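Local atomic coordinates of alanine glyoxylate transaminase (Thermococcus litoralis, PDB entry 2ZC0), a protein that probably transfers the amino group of alanine to glyoxylate, with pyridoxal 5'-phosphate as cofactor, and works as a homodimer. Residues Glu163-Leu168 and Tyr207-Ile212; Ala199-Ala204 and Val228-Leu233. One frame throughout, in Å; residues are numbered along the deposited sequence.

Contact 1: residues Glu163-Leu168 and Tyr207-Ile212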
loop_
_atom_site.group_PDB
_atom_site.type_symbol
_atom_site.label_atom_id
_atom_site.label_comp_id
_atom_site.label_asym_id
_atom_site.label_seq_id
_atom_site.Cartn_x
_atom_site.Cartn_y
_atom_site.Cartn_z
ATOM N N GLU A 163 -10.558 -5.544 26.797
ATOM C CA GLU A 163 -11.850 -5.019 26.384
ATOM C C GLU A 163 -11.649 -4.317 25.056
ATOM O O GLU A 163 -12.492 -4.399 24.175
ATOM C CB GLU A 163 -12.402 -4.026 27.409
ATOM C CG GLU A 163 -13.799 -3.519 27.049
ATOM C CD GLU A 163 -14.774 -4.654 26.730
ATOM O OE1 GLU A 163 -14.938 -5.560 27.585
ATOM O OE2 GLU A 163 -15.375 -4.644 25.627
ATOM N N LYS A 164 -10.527 -3.621 24.910
ATOM C CA LYS A 164 -10.251 -2.941 23.648
ATOM C C LYS A 164 -10.131 -4.003 22.563
ATOM O O LYS A 164 -10.768 -3.915 21.515
ATOM C CB LYS A 164 -8.953 -2.135 23.737
ATOM C CG LYS A 164 -8.509 -1.536 22.398
ATOM C CD LYS A 164 -9.566 -0.623 21.774
ATOM C CE LYS A 164 -9.677 0.718 22.489
ATOM N NZ LYS A 164 -10.705 1.610 21.852
ATOM N N ILE A 165 -9.327 -5.025 22.841
ATOM C CA ILE A 165 -9.122 -6.114 21.892
ATOM C C ILE A 165 -10.457 -6.729 21.477
ATOM O O ILE A 165 -10.696 -6.937 20.293
ATOM C CB ILE A 165 -8.185 -7.180 22.493
ATOM C CG1 ILE A 165 -6.768 -6.605 22.580
ATOM C CG2 ILE A 165 -8.206 -8.450 21.648
ATOM C CD1 ILE A 165 -5.779 -7.481 23.337
ATOM N N LYS A 166 -11.337 -6.998 22.440
ATOM C CA LYS A 166 -12.649 -7.573 22.123
ATOM C C LYS A 166 -13.478 -6.561 21.342
ATOM O O LYS A 166 -14.273 -6.922 20.474
ATOM C CB LYS A 166 -13.392 -7.957 23.400
ATOM C CG LYS A 166 -12.764 -9.096 24.188
ATOM C CD LYS A 166 -13.610 -9.440 25.419
ATOM C CE LYS A 166 -13.104 -10.700 26.096
ATOM N NZ LYS A 166 -13.767 -10.946 27.410
ATOM N N GLU A 167 -13.289 -5.290 21.658
ATOM C CA GLU A 167 -14.007 -4.228 20.980
ATOM C C GLU A 167 -13.594 -4.252 19.485
ATOM O O GLU A 167 -14.448 -4.298 18.598
ATOM C CB GLU A 167 -13.637 -2.894 21.645
ATOM C CG GLU A 167 -14.711 -1.825 21.657
ATOM C CD GLU A 167 -14.708 -1.039 22.973
ATOM O OE1 GLU A 167 -15.276 -1.549 23.976
ATOM O OE2 GLU A 167 -14.123 0.071 23.010
ATOM N N LEU A 168 -12.287 -4.261 19.218
ATOM C CA LEU A 168 -11.785 -4.284 17.842
ATOM C C LEU A 168 -12.246 -5.516 17.056
ATOM O O LEU A 168 -12.695 -5.409 15.912
ATOM C CB LEU A 168 -10.245 -4.238 17.813
ATOM C CG LEU A 168 -9.440 -2.926 17.824
ATOM C CD1 LEU A 168 -10.334 -1.737 17.499
ATOM C CD2 LEU A 168 -8.764 -2.749 19.159
ATOM N N TYR A 207 -4.926 -14.157 22.670
ATOM C CA TYR A 207 -5.398 -13.643 21.391
ATOM C C TYR A 207 -4.382 -13.810 20.275
ATOM O O TYR A 207 -4.623 -13.395 19.139
ATOM C CB TYR A 207 -5.783 -12.177 21.545
ATOM C CG TYR A 207 -6.995 -11.988 22.426
ATOM C CD1 TYR A 207 -8.284 -12.173 21.921
ATOM C CD2 TYR A 207 -6.856 -11.668 23.777
ATOM C CE1 TYR A 207 -9.406 -12.044 22.743
ATOM C CE2 TYR A 207 -7.976 -11.541 24.608
ATOM C CZ TYR A 207 -9.239 -11.731 24.079
ATOM O OH TYR A 207 -10.336 -11.608 24.886
ATOM N N ASP A 208 -3.253 -14.429 20.597
ATOM C CA ASP A 208 -2.198 -14.662 19.614
ATOM C C ASP A 208 -1.773 -13.340 18.983
ATOM O O ASP A 208 -2.062 -13.056 17.821
ATOM C CB ASP A 208 -2.687 -15.644 18.549
ATOM C CG ASP A 208 -1.581 -16.077 17.594
ATOM O OD1 ASP A 208 -0.380 -15.986 17.960
ATOM O OD2 ASP A 208 -1.926 -16.524 16.475
ATOM N N LEU A 209 -1.080 -12.537 19.783
ATOM C CA LEU A 209 -0.591 -11.236 19.362
ATOM C C LEU A 209 0.900 -11.153 19.674
ATOM O O LEU A 209 1.427 -11.930 20.467
ATOM C CB LEU A 209 -1.354 -10.124 20.110
ATOM C CG LEU A 209 -2.867 -10.005 19.844
ATOM C CD1 LEU A 209 -3.536 -9.073 20.848
ATOM C CD2 LEU A 209 -3.074 -9.491 18.438
ATOM N N LEU A 210 1.583 -10.223 19.023
ATOM C CA LEU A 210 3.006 -10.019 19.256
ATOM C C LEU A 210 3.096 -8.765 20.102
ATOM O O LEU A 210 2.211 -7.909 20.040
ATOM C CB LEU A 210 3.738 -9.827 17.924
ATOM C CG LEU A 210 4.665 -10.951 17.424
ATOM C CD1 LEU A 210 4.083 -12.328 17.686
ATOM C CD2 LEU A 210 4.905 -10.735 15.953
ATOM N N ILE A 211 4.148 -8.666 20.904
ATOM C CA ILE A 211 4.366 -7.516 21.779
ATOM C C ILE A 211 5.744 -6.958 21.534
ATOM O O ILE A 211 6.718 -7.690 21.612
ATOM C CB ILE A 211 4.318 -7.938 23.292
ATOM C CG1 ILE A 211 2.912 -8.365 23.688
ATOM C CG2 ILE A 211 4.829 -6.807 24.174
ATOM C CD1 ILE A 211 2.859 -9.066 25.057
ATOM N N ILE A 212 5.819 -5.669 21.231
ATOM C CA ILE A 212 7.103 -4.996 21.030
ATOM C C ILE A 212 7.355 -4.234 22.329
ATOM O O ILE A 212 6.664 -3.257 22.616
ATOM C CB ILE A 212 7.051 -3.962 19.892
ATOM C CG1 ILE A 212 6.767 -4.653 18.551
ATOM C CG2 ILE A 212 8.341 -3.183 19.869
ATOM C CD1 ILE A 212 6.769 -3.696 17.383
#

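Contact 2: residues Ala199-Ala204 and Val228-Leu233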
loop_
_atom_site.group_PDB
_atom_site.type_symbol
_atom_site.label_atom_id
_atom_site.label_comp_id
_atom_site.label_asym_id
_atom_site.label_seq_id
_atom_site.Cartn_x
_atom_site.Cartn_y
_atom_site.Cartn_z
ATOM N N ALA A 199 -0.136 -10.568 33.149
ATOM C CA ALA A 199 -1.484 -10.538 32.600
ATOM C C ALA A 199 -1.424 -10.143 31.118
ATOM O O ALA A 199 -2.192 -10.653 30.300
ATOM C CB ALA A 199 -2.336 -9.541 33.379
ATOM N N LEU A 200 -0.511 -9.233 30.784
ATOM C CA LEU A 200 -0.328 -8.797 29.397
ATOM C C LEU A 200 0.145 -10.002 28.583
ATOM O O LEU A 200 -0.395 -10.293 27.517
ATOM C CB LEU A 200 0.701 -7.653 29.327
ATOM C CG LEU A 200 1.217 -7.218 27.946
ATOM C CD1 LEU A 200 0.058 -6.927 27.007
ATOM C CD2 LEU A 200 2.118 -5.994 28.099
ATOM N N LEU A 201 1.138 -10.717 29.102
ATOM C CA LEU A 201 1.631 -11.905 28.420
ATOM C C LEU A 201 0.507 -12.925 28.214
ATOM O O LEU A 201 0.440 -13.570 27.170
ATOM C CB LEU A 201 2.776 -12.532 29.216
ATOM C CG LEU A 201 4.075 -11.714 29.182
ATOM C CD1 LEU A 201 5.113 -12.364 30.081
ATOM C CD2 LEU A 201 4.595 -11.632 27.756
ATOM N N GLU A 202 -0.384 -13.073 29.191
ATOM C CA GLU A 202 -1.486 -14.024 29.035
ATOM C C GLU A 202 -2.408 -13.595 27.888
ATOM O O GLU A 202 -2.782 -14.404 27.042
ATOM C CB GLU A 202 -2.299 -14.137 30.330
ATOM C CG GLU A 202 -1.617 -14.898 31.470
ATOM C CD GLU A 202 -2.370 -14.752 32.789
ATOM O OE1 GLU A 202 -3.614 -14.926 32.784
ATOM O OE2 GLU A 202 -1.723 -14.466 33.827
ATOM N N ILE A 203 -2.771 -12.319 27.872
ATOM C CA ILE A 203 -3.642 -11.788 26.833
ATOM C C ILE A 203 -3.036 -11.938 25.436
ATOM O O ILE A 203 -3.738 -12.281 24.476
ATOM C CB ILE A 203 -3.964 -10.314 27.115
ATOM C CG1 ILE A 203 -4.825 -10.241 28.386
ATOM C CG2 ILE A 203 -4.665 -9.680 25.915
ATOM C CD1 ILE A 203 -5.251 -8.845 28.770
ATOM N N ALA A 204 -1.734 -11.697 25.327
ATOM C CA ALA A 204 -1.054 -11.837 24.047
ATOM C C ALA A 204 -1.195 -13.284 23.588
ATOM O O ALA A 204 -1.530 -13.554 22.431
ATOM C CB ALA A 204 0.419 -11.475 24.180
ATOM N N VAL A 228 11.415 -7.466 36.040
ATOM C CA VAL A 228 12.075 -8.004 34.872
ATOM C C VAL A 228 11.270 -7.702 33.616
ATOM O O VAL A 228 10.041 -7.549 33.660
ATOM C CB VAL A 228 12.291 -9.535 35.002
ATOM C CG1 VAL A 228 12.981 -9.847 36.321
ATOM C CG2 VAL A 228 10.969 -10.266 34.908
ATOM N N PRO A 229 11.966 -7.578 32.476
ATOM C CA PRO A 229 11.343 -7.296 31.182
ATOM C C PRO A 229 10.364 -8.400 30.831
ATOM O O PRO A 229 10.497 -9.529 31.306
ATOM C CB PRO A 229 12.529 -7.282 30.232
ATOM C CG PRO A 229 13.641 -6.765 31.088
ATOM C CD PRO A 229 13.438 -7.507 32.380
ATOM N N LEU A 230 9.374 -8.073 30.007
ATOM C CA LEU A 230 8.407 -9.072 29.569
ATOM C C LEU A 230 9.171 -10.145 28.796
ATOM O O LEU A 230 8.820 -11.320 28.834
ATOM C CB LEU A 230 7.361 -8.441 28.660
ATOM C CG LEU A 230 6.541 -7.256 29.177
ATOM C CD1 LEU A 230 5.886 -6.537 28.005
ATOM C CD2 LEU A 230 5.479 -7.752 30.169
ATOM N N LYS A 231 10.228 -9.744 28.103
ATOM C CA LYS A 231 10.992 -10.703 27.326
ATOM C C LYS A 231 11.602 -11.814 28.179
ATOM O O LYS A 231 11.778 -12.939 27.702
ATOM C CB LYS A 231 12.094 -10.001 26.530
ATOM C CG LYS A 231 12.780 -10.918 25.526
ATOM C CD LYS A 231 11.755 -11.528 24.594
ATOM C CE LYS A 231 12.389 -12.396 23.517
ATOM N NZ LYS A 231 11.315 -13.112 22.754
ATOM N N ALA A 232 11.916 -11.508 29.438
ATOM C CA ALA A 232 12.505 -12.501 30.340
ATOM C C ALA A 232 11.440 -13.501 30.776
ATOM O O ALA A 232 11.744 -14.561 31.327
ATOM C CB ALA A 232 13.115 -11.810 31.554
ATOM N N LEU A 233 10.185 -13.153 30.515
ATOM C CA LEU A 233 9.041 -13.999 30.850
ATOM C C LEU A 233 8.406 -14.544 29.568
ATOM O O LEU A 233 7.357 -15.197 29.611
ATOM C CB LEU A 233 7.997 -13.173 31.611
ATOM C CG LEU A 233 8.082 -12.930 33.126
ATOM C CD1 LEU A 233 9.506 -13.100 33.652
ATOM C CD2 LEU A 233 7.543 -11.537 33.413
#

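Contact 1: residues Glu163-Leu168 and Tyr207-Ile212
I165 lays its CG2 methyl over one face of the Y207 ring, and this CH-pi contact illustrates how a helix and the end of a later helix can meet largely through one branched side chain. The methyl carbon lies 3.8 Å from the ring centroid and 13° off the ring normal, so it sits almost over the middle of the ring. The first torsion of I165 (chi1 -70°) divides the work between its branches: CG2, anti to the backbone N, goes to the ring, while CG1 carries CD1 to L209, whose CD1 it meets tip to tip at 3.7 Å. K166, the next residue of the helix, crosses the tyrosine at about a right angle; its extended chain passes the phenol oxygen, CE lying 3.2 Å from OH. That hydroxyl is hydrogen-bonded to E162, one turn back towards the start of the helix, so the ring is held at its polar end as well as over its face. With an alanine here in place of the tyrosine, the CG2 methyl of I165 would probably lose its aromatic cover and E162 its hydroxyl partner. Just beyond the tyrosine, D208 takes positive phi (56°) as the C-prime residue of a Schellman motif, which turns the chain so that L209 faces helix 158-170. D208 also forms salt bridges to R238 and to K5 of a second subunit. Parallel neighbours 175-180 and 210-214, joined by helix 194-207, form a beta-alpha-beta crossover of the aspartate aminotransferase-like fold, and helix 158-170 packs on its helix end.

Contact 2: residues Ala199-Ala204 and Val228-Leu233
L230 and L233 meet L200 and L201 in a contact carried by leucine side chains, an example of a short 3-10 turn packed against a helix. Before the turn, V228 and P229 run in extended conformation; V228 packs on M194 of helix 194-207 and P229 on E213 of strand 210-214. L230 then points its side chain at the helix. Its CD1 meets CD2 of L200 at 3.8 Å, the two side chains crossing at about a right angle, and L200 reaches this place with CG anti to its own backbone N (chi1 170°). I211 of the neighbouring strand touches both leucines and joins them in a buried apolar patch. K231 and A232 turn their side chains from the helix; the lysine instead forms salt bridges with D234 and E261, while the backbone N atoms of L230 and K231 are both bonded to the carboxylate of E213. The 3-10 turn closes as L233 N bonds to L230 O at 2.8 Å, which brings L233 back to the helix. There CD1 of L201 presses on the root of the L233 side chain, 3.4 Å from CB, a tight approach for two carbons; the same methyl lies 3.6 Å from L233 O. Such packing joins the crossover helix 194-207 to the connection between parallel strands 210-214 and 239-244 in the large sheet of the aspartate aminotransferase-like fold.

Followed from the N terminus, the chain reaches helix 158-170 first among the parts concerned, then strand 175-180, helix 194-207, strand 210-214 and the loop before strand 239-244. Contact 1 closes the span from residues 163-168 to 207-212; contact 2 opens inside that span, at 199-204, and closes beyond it, at 228-233, so the two loops cross rather than nest. Their centres lie about 13 Å apart, and they touch directly: I165 CD1 packs on I203 CG2 at 3.6 Å, I211 CD1 on A204 CB at 3.5 Å, and L209 N probably hydrogen-bonds to A204 O at 2.9 Å. Helix 194-207 thus packs on helix 158-170, the later loop and strand 210-214.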